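Local atomic coordinates of protein prgH (Salmonella enterica subsp. enterica serovar Typhimurium, PDB entry 4G2S), a protein that contains an FHA-type domain and probably helps build the basal body of the SPI-1 type III secretion system used in cell invasion. Residues D70-G82 with R87-E99. Sequence-based numbering, arbitrary orientation.
Sequences DATEIILHELKEG and RSVQLNTPIQVGE
In the beta hairpin of strands 74-80 and 83-88, Leu76 and Arg87 form an antiparallel hydrogen-bonded pair, Leu76 N to Arg87 O and Arg87 N to Leu76 O, each 2.9 Å. One more backbone hydrogen bond runs from Val89 N to Ile74 O (2.9 Å, 163° at the hydrogen). On the other side of the sheet, Ile75 CD1 lies against Ser88 OG. The chain then crosses to strand 95-97, linking the two sheets of the FHA-type sandwich, and Leu76 bridges the gap. With CG anti to the backbone N (chi1 -172°), Leu76 meets Val97 tip to tip, CD1 to CG2 3.9 Å, while the Ile95 side chain runs past Leu76 in the opposite direction, its CG2 against Leu76 CD1. Ile74 crosses Val89 and Leu91 at about right angles, tightly: its CG2 is 3.4 Å from Val89 CG2 and its CD1 3.4 Å from Leu91 CD2. Phe63 and Ile65 pack alongside. Arg87 runs extended alongside Leu76, its guanidinium reaching Gln96 O, with NH1 3.2 Å from that oxygen and tilted 34° from the carbonyl plane. The Glu78 carboxylate approaches the guanidinium edge, opposite charges facing, but too closely modelled for the detail to be trusted; Glu78 OE1 also salt-bridges Lys80 NZ at 3.3 Å.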
ATOM      1  N   ASP A  70      22.827  29.961   3.428  1.00 84.64           N
ATOM      2  CA  ASP A  70      22.421  31.343   3.608  1.00 87.70           C
ATOM      3  C   ASP A  70      21.008  31.698   3.140  1.00 89.36           C
ATOM      4  O   ASP A  70      20.471  32.742   3.536  1.00 91.43           O
ATOM      5  CB  ASP A  70      23.415  32.253   2.876  1.00 89.84           C
ATOM      6  CG  ASP A  70      23.857  33.408   3.735  1.00 94.44           C
ATOM      7  OD1 ASP A  70      23.432  33.446   4.905  1.00 95.23           O
ATOM      8  OD2 ASP A  70      24.635  34.262   3.273  1.00 98.01           O
ATOM      9  N   ALA A  71      20.430  30.858   2.283  1.00 88.84           N
ATOM     10  CA  ALA A  71      19.139  31.132   1.637  1.00 91.83           C
ATOM     11  C   ALA A  71      19.164  32.359   0.713  1.00 94.73           C
ATOM     12  O   ALA A  71      18.125  32.996   0.526  1.00100.32           O
ATOM     13  CB  ALA A  71      18.018  31.258   2.679  1.00 94.17           C
ATOM     14  N   THR A  72      20.331  32.678   0.130  1.00 93.45           N
ATOM     15  CA  THR A  72      20.460  33.813  -0.808  1.00 96.07           C
ATOM     16  C   THR A  72      20.526  33.419  -2.296  1.00 94.75           C
ATOM     17  O   THR A  72      20.280  34.256  -3.162  1.00 99.06           O
ATOM     18  CB  THR A  72      21.699  34.676  -0.503  1.00100.31           C
ATOM     19  OG1 THR A  72      22.881  33.882  -0.677  1.00101.28           O
ATOM     20  CG2 THR A  72      21.640  35.240   0.917  1.00100.53           C
ATOM     21  N   GLU A  73      20.864  32.170  -2.610  1.00 88.16           N
ATOM     22  CA  GLU A  73      20.829  31.725  -4.013  1.00 86.03           C
ATOM     23  C   GLU A  73      20.077  30.403  -4.164  1.00 80.30           C
ATOM     24  O   GLU A  73      20.216  29.530  -3.305  1.00 74.07           O
ATOM     25  CB  GLU A  73      22.242  31.636  -4.610  1.00 88.07           C
ATOM     26  CG  GLU A  73      23.117  30.485  -4.107  1.00 85.29           C
ATOM     27  CD  GLU A  73      24.251  30.122  -5.062  1.00 87.65           C
ATOM     28  OE1 GLU A  73      24.607  30.937  -5.936  1.00 92.19           O
ATOM     29  OE2 GLU A  73      24.791  29.006  -4.938  1.00 86.84           O
ATOM     30  N   ILE A  74      19.270  30.281  -5.237  1.00 44.04           N
ATOM     31  CA  ILE A  74      18.493  29.049  -5.528  1.00 38.86           C
ATOM     32  C   ILE A  74      18.825  28.437  -6.877  1.00 37.24           C
ATOM     33  O   ILE A  74      18.631  29.072  -7.943  1.00 39.25           O
ATOM     34  CB  ILE A  74      16.927  29.214  -5.452  1.00 39.80           C
ATOM     35  CG1 ILE A  74      16.486  29.699  -4.069  1.00 41.03           C
ATOM     36  CG2 ILE A  74      16.243  27.875  -5.693  1.00 36.83           C
ATOM     37  CD1 ILE A  74      15.099  30.299  -4.060  1.00 43.79           C
ATOM     38  N   ILE A  75      19.240  27.173  -6.818  1.00 32.89           N
ATOM     39  CA  ILE A  75      19.736  26.447  -7.965  1.00 31.28           C
ATOM     40  C   ILE A  75      18.857  25.223  -8.240  1.00 30.15           C
ATOM     41  O   ILE A  75      18.602  24.458  -7.349  1.00 26.26           O
ATOM     42  CB  ILE A  75      21.194  25.995  -7.747  1.00 31.53           C
ATOM     43  CG1 ILE A  75      22.064  27.221  -7.551  1.00 35.32           C
ATOM     44  CG2 ILE A  75      21.711  25.231  -8.990  1.00 31.18           C
ATOM     45  CD1 ILE A  75      22.206  28.098  -8.767  1.00 36.71           C
ATOM     46  N   LEU A  76      18.400  25.093  -9.473  1.00 28.24           N
ATOM     47  CA  LEU A  76      17.699  23.907  -9.855  1.00 27.01           C
ATOM     48  C   LEU A  76      18.631  23.042 -10.707  1.00 26.16           C
ATOM     49  O   LEU A  76      19.284  23.554 -11.640  1.00 26.16           O
ATOM     50  CB  LEU A  76      16.432  24.291 -10.550  1.00 29.15           C
ATOM     51  CG  LEU A  76      15.432  23.135 -10.867  1.00 30.08           C
ATOM     52  CD1 LEU A  76      14.064  23.689 -10.759  1.00 31.99           C
ATOM     53  CD2 LEU A  76      15.766  22.652 -12.249  1.00 30.91           C
ATOM     54  N   HIS A  77      18.786  21.778 -10.302  1.00 23.42           N
ATOM     55  CA  HIS A  77      19.541  20.817 -11.100  1.00 24.59           C
ATOM     56  C   HIS A  77      18.579  19.927 -11.797  1.00 22.96           C
ATOM     57  O   HIS A  77      17.876  19.143 -11.133  1.00 22.93           O
ATOM     58  CB  HIS A  77      20.425  19.998 -10.218  1.00 26.10           C
ATOM     59  CG  HIS A  77      21.303  20.794  -9.369  1.00 28.37           C
ATOM     60  ND1 HIS A  77      22.449  21.295  -9.814  1.00 28.73           N
ATOM     61  CD2 HIS A  77      21.222  21.137  -8.027  1.00 30.86           C
ATOM     62  CE1 HIS A  77      23.077  21.944  -8.812  1.00 29.66           C
ATOM     63  NE2 HIS A  77      22.332  21.854  -7.730  1.00 29.89           N
ATOM     64  N   GLU A  78      18.495  20.034 -13.123  1.00 22.68           N
ATOM     65  CA  GLU A  78      17.732  19.090 -13.938  1.00 24.86           C
ATOM     66  C   GLU A  78      18.522  17.858 -14.226  1.00 25.26           C
ATOM     67  O   GLU A  78      19.586  17.968 -14.833  1.00 24.34           O
ATOM     68  CB  GLU A  78      17.424  19.668 -15.317  1.00 29.13           C
ATOM     69  CG  GLU A  78      16.412  20.729 -15.348  1.00 33.78           C
ATOM     70  CD  GLU A  78      15.767  20.909 -16.731  1.00 38.10           C
ATOM     71  OE1 GLU A  78      16.007  20.183 -17.736  1.00 39.20           O
ATOM     72  OE2 GLU A  78      14.941  21.785 -16.744  1.00 42.56           O
ATOM     73  N   LEU A  79      17.977  16.672 -13.905  1.00 23.70           N
ATOM     74  CA  LEU A  79      18.718  15.393 -14.043  1.00 24.82           C
ATOM     75  C   LEU A  79      18.530  14.748 -15.403  1.00 29.31           C
ATOM     76  O   LEU A  79      17.410  14.418 -15.771  1.00 26.45           O
ATOM     77  CB  LEU A  79      18.327  14.416 -12.959  1.00 25.01           C
ATOM     78  CG  LEU A  79      18.510  15.010 -11.541  1.00 23.03           C
ATOM     79  CD1 LEU A  79      18.159  13.976 -10.465  1.00 23.60           C
ATOM     80  CD2 LEU A  79      19.827  15.640 -11.218  1.00 24.79           C
ATOM     81  N   LYS A  80      19.622  14.628 -16.165  1.00 33.45           N
ATOM     82  CA  LYS A  80      19.631  13.933 -17.467  1.00 36.38           C
ATOM     83  C   LYS A  80      20.430  12.620 -17.400  1.00 40.01           C
ATOM     84  O   LYS A  80      20.890  12.222 -16.336  1.00 34.56           O
ATOM     85  CB  LYS A  80      20.274  14.840 -18.490  1.00 41.26           C
ATOM     86  CG  LYS A  80      19.606  16.218 -18.621  1.00 44.68           C
ATOM     87  CD  LYS A  80      19.946  16.838 -19.984  1.00 51.82           C
ATOM     88  CE  LYS A  80      19.665  18.336 -20.037  1.00 55.07           C
ATOM     89  NZ  LYS A  80      18.267  18.675 -19.615  1.00 54.72           N
ATOM     90  N   GLU A  81      20.640  11.960 -18.544  1.00 43.06           N
ATOM     91  CA  GLU A  81      21.374  10.690 -18.539  1.00 50.29           C
ATOM     92  C   GLU A  81      22.831  10.910 -18.085  1.00 50.10           C
ATOM     93  O   GLU A  81      23.623  11.599 -18.774  1.00 52.39           O
ATOM     94  CB  GLU A  81      21.393  10.061 -19.932  1.00 59.77           C
ATOM     95  CG  GLU A  81      20.012   9.736 -20.506  1.00 65.89           C
ATOM     96  CD  GLU A  81      19.177  10.981 -20.840  1.00 68.87           C
ATOM     97  OE1 GLU A  81      19.758  12.075 -21.115  1.00 69.19           O
ATOM     98  OE2 GLU A  81      17.925  10.872 -20.794  1.00 72.32           O
ATOM     99  N   GLY A  82      23.170  10.331 -16.935  1.00 43.38           N
ATOM    100  CA  GLY A  82      24.516  10.350 -16.401  1.00 45.15           C
ATOM    101  C   GLY A  82      25.112  11.710 -16.087  1.00 41.72           C
ATOM    102  O   GLY A  82      26.299  11.804 -15.850  1.00 42.26           O
ATOM    103  N   ARG A  87      20.623  25.477 -13.337  1.00 31.59           N
ATOM    104  CA  ARG A  87      20.324  26.926 -13.584  1.00 37.51           C
ATOM    105  C   ARG A  87      19.897  27.604 -12.295  1.00 35.27           C
ATOM    106  O   ARG A  87      19.317  26.972 -11.413  1.00 34.59           O
ATOM    107  CB  ARG A  87      19.203  27.059 -14.610  1.00 40.79           C
ATOM    108  CG  ARG A  87      18.143  26.012 -14.404  1.00 40.91           C
ATOM    109  CD  ARG A  87      16.819  26.289 -15.115  1.00 48.12           C
ATOM    110  NE  ARG A  87      16.136  25.018 -15.417  1.00 45.38           N
ATOM    111  CZ  ARG A  87      14.854  24.928 -15.757  1.00 49.65           C
ATOM    112  NH1 ARG A  87      14.079  25.989 -15.861  1.00 53.97           N
ATOM    113  NH2 ARG A  87      14.335  23.745 -15.998  1.00 51.33           N
ATOM    114  N   SER A  88      20.197  28.890 -12.194  1.00 36.03           N
ATOM    115  CA  SER A  88      19.603  29.778 -11.184  1.00 38.58           C
ATOM    116  C   SER A  88      18.136  30.020 -11.424  1.00 39.81           C
ATOM    117  O   SER A  88      17.734  30.213 -12.570  1.00 43.75           O
ATOM    118  CB  SER A  88      20.291  31.186 -11.244  1.00 43.00           C
ATOM    119  OG  SER A  88      21.022  31.372 -10.065  1.00 43.88           O
ATOM    120  N   VAL A  89      17.330  30.030 -10.373  1.00 41.82           N
ATOM    121  CA  VAL A  89      15.924  30.288 -10.548  1.00 40.74           C
ATOM    122  C   VAL A  89      15.480  31.401  -9.630  1.00 41.74           C
ATOM    123  O   VAL A  89      15.964  31.536  -8.520  1.00 40.12           O
ATOM    124  CB  VAL A  89      14.995  29.061 -10.261  1.00 39.30           C
ATOM    125  CG1 VAL A  89      15.051  28.074 -11.424  1.00 40.07           C
ATOM    126  CG2 VAL A  89      15.368  28.389  -8.953  1.00 36.70           C
ATOM    127  N   GLN A  90      14.496  32.142 -10.114  1.00 43.83           N
ATOM    128  CA  GLN A  90      13.966  33.286  -9.404  1.00 45.32           C
ATOM    129  C   GLN A  90      12.700  32.903  -8.670  1.00 43.39           C
ATOM    130  O   GLN A  90      11.933  32.008  -9.120  1.00 39.53           O
ATOM    131  CB  GLN A  90      13.703  34.413 -10.397  1.00 51.13           C
ATOM    132  CG  GLN A  90      14.921  34.808 -11.224  1.00 56.36           C
ATOM    133  CD  GLN A  90      16.239  34.647 -10.463  1.00 60.94           C
ATOM    134  OE1 GLN A  90      16.418  35.221  -9.383  1.00 60.65           O
ATOM    135  NE2 GLN A  90      17.158  33.826 -11.009  1.00 63.65           N
ATOM    136  N   LEU A  91      12.500  33.546  -7.524  1.00 41.08           N
ATOM    137  CA  LEU A  91      11.300  33.340  -6.752  1.00 39.47           C
ATOM    138  C   LEU A  91      10.063  33.893  -7.453  1.00 39.14           C
ATOM    139  O   LEU A  91      10.130  34.869  -8.187  1.00 38.90           O
ATOM    140  CB  LEU A  91      11.407  33.981  -5.394  1.00 40.31           C
ATOM    141  CG  LEU A  91      12.481  33.456  -4.466  1.00 41.94           C
ATOM    142  CD1 LEU A  91      12.472  34.321  -3.219  1.00 47.20           C
ATOM    143  CD2 LEU A  91      12.235  32.041  -4.041  1.00 41.67           C
ATOM    144  N   ASN A  92       8.923  33.257  -7.209  1.00 35.77           N
ATOM    145  CA  ASN A  92       7.634  33.764  -7.619  1.00 36.95           C
ATOM    146  C   ASN A  92       7.412  33.830  -9.100  1.00 39.09           C
ATOM    147  O   ASN A  92       6.649  34.656  -9.589  1.00 40.03           O
ATOM    148  CB  ASN A  92       7.321  35.107  -6.969  1.00 40.40           C
ATOM    149  CG  ASN A  92       7.319  35.023  -5.471  1.00 41.78           C
ATOM    150  OD1 ASN A  92       6.969  33.996  -4.904  1.00 40.99           O
ATOM    151  ND2 ASN A  92       7.715  36.089  -4.816  1.00 43.93           N
ATOM    152  N   THR A  93       8.037  32.931  -9.821  1.00 38.10           N
ATOM    153  CA  THR A  93       7.835  32.871 -11.244  1.00 42.06           C
ATOM    154  C   THR A  93       7.790  31.416 -11.699  1.00 40.13           C
ATOM    155  O   THR A  93       8.543  30.565 -11.197  1.00 36.50           O
ATOM    156  CB  THR A  93       8.881  33.778 -11.997  1.00 47.69           C
ATOM    157  OG1 THR A  93       9.292  33.206 -13.253  1.00 53.59           O
ATOM    158  CG2 THR A  93      10.110  34.025 -11.166  1.00 47.42           C
ATOM    159  N   PRO A  94       6.883  31.122 -12.623  1.00 39.53           N
ATOM    160  CA  PRO A  94       6.799  29.817 -13.213  1.00 38.06           C
ATOM    161  C   PRO A  94       8.135  29.337 -13.783  1.00 36.25           C
ATOM    162  O   PRO A  94       8.767  30.019 -14.590  1.00 37.89           O
ATOM    163  CB  PRO A  94       5.793  29.991 -14.346  1.00 41.07           C
ATOM    164  CG  PRO A  94       5.043  31.253 -14.070  1.00 42.53           C
ATOM    165  CD  PRO A  94       5.874  32.068 -13.146  1.00 42.82           C
ATOM    166  N   ILE A  95       8.512  28.158 -13.377  1.00 33.64           N
ATOM    167  CA  ILE A  95       9.749  27.490 -13.779  1.00 34.12           C
ATOM    168  C   ILE A  95       9.278  26.209 -14.464  1.00 34.80           C
ATOM    169  O   ILE A  95       8.552  25.386 -13.846  1.00 33.70           O
ATOM    170  CB  ILE A  95      10.554  27.152 -12.508  1.00 32.08           C
ATOM    171  CG1 ILE A  95      11.040  28.413 -11.804  1.00 33.36           C
ATOM    172  CG2 ILE A  95      11.702  26.220 -12.810  1.00 35.39           C
ATOM    173  CD1 ILE A  95      11.602  28.145 -10.395  1.00 32.46           C
ATOM    174  N   GLN A  96       9.652  26.042 -15.717  1.00 34.89           N
ATOM    175  CA  GLN A  96       9.369  24.842 -16.466  1.00 35.68           C
ATOM    176  C   GLN A  96      10.501  23.793 -16.283  1.00 34.07           C
ATOM    177  O   GLN A  96      11.650  24.059 -16.598  1.00 33.28           O
ATOM    178  CB  GLN A  96       9.216  25.178 -17.937  1.00 41.43           C
ATOM    179  CG  GLN A  96       8.710  24.030 -18.748  1.00 45.08           C
ATOM    180  CD  GLN A  96       8.031  24.457 -20.029  1.00 52.00           C
ATOM    181  OE1 GLN A  96       8.007  25.654 -20.411  1.00 59.45           O
ATOM    182  NE2 GLN A  96       7.498  23.477 -20.730  1.00 54.49           N
ATOM    183  N   VAL A  97      10.163  22.624 -15.756  1.00 31.82           N
ATOM    184  CA  VAL A  97      11.079  21.464 -15.743  1.00 30.56           C
ATOM    185  C   VAL A  97      10.487  20.312 -16.472  1.00 29.30           C
ATOM    186  O   VAL A  97       9.503  19.722 -16.003  1.00 29.06           O
ATOM    187  CB  VAL A  97      11.348  20.992 -14.272  1.00 29.35           C
ATOM    188  CG1 VAL A  97      12.550  20.097 -14.209  1.00 28.80           C
ATOM    189  CG2 VAL A  97      11.556  22.145 -13.350  1.00 31.54           C
ATOM    190  N   GLY A  98      11.069  19.909 -17.591  1.00 33.21           N
ATOM    191  CA  GLY A  98      10.357  19.051 -18.526  1.00 35.70           C
ATOM    192  C   GLY A  98       8.938  19.625 -18.752  1.00 38.47           C
ATOM    193  O   GLY A  98       8.800  20.833 -19.019  1.00 40.01           O
ATOM    194  N   GLU A  99       7.902  18.789 -18.646  1.00 37.13           N
ATOM    195  CA  GLU A  99       6.507  19.283 -18.810  1.00 39.85           C
ATOM    196  C   GLU A  99       5.879  19.720 -17.481  1.00 34.36           C
ATOM    197  O   GLU A  99       4.702  20.098 -17.440  1.00 33.09           O
ATOM    198  CB  GLU A  99       5.607  18.214 -19.465  1.00 43.95           C
ATOM    199  CG  GLU A  99       4.817  18.703 -20.659  1.00 54.78           C
ATOM    200  CD  GLU A  99       5.656  18.833 -21.920  1.00 59.49           C
ATOM    201  OE1 GLU A  99       6.882  19.095 -21.805  1.00 60.49           O
ATOM    202  OE2 GLU A  99       5.083  18.701 -23.035  1.00 66.44           O
TER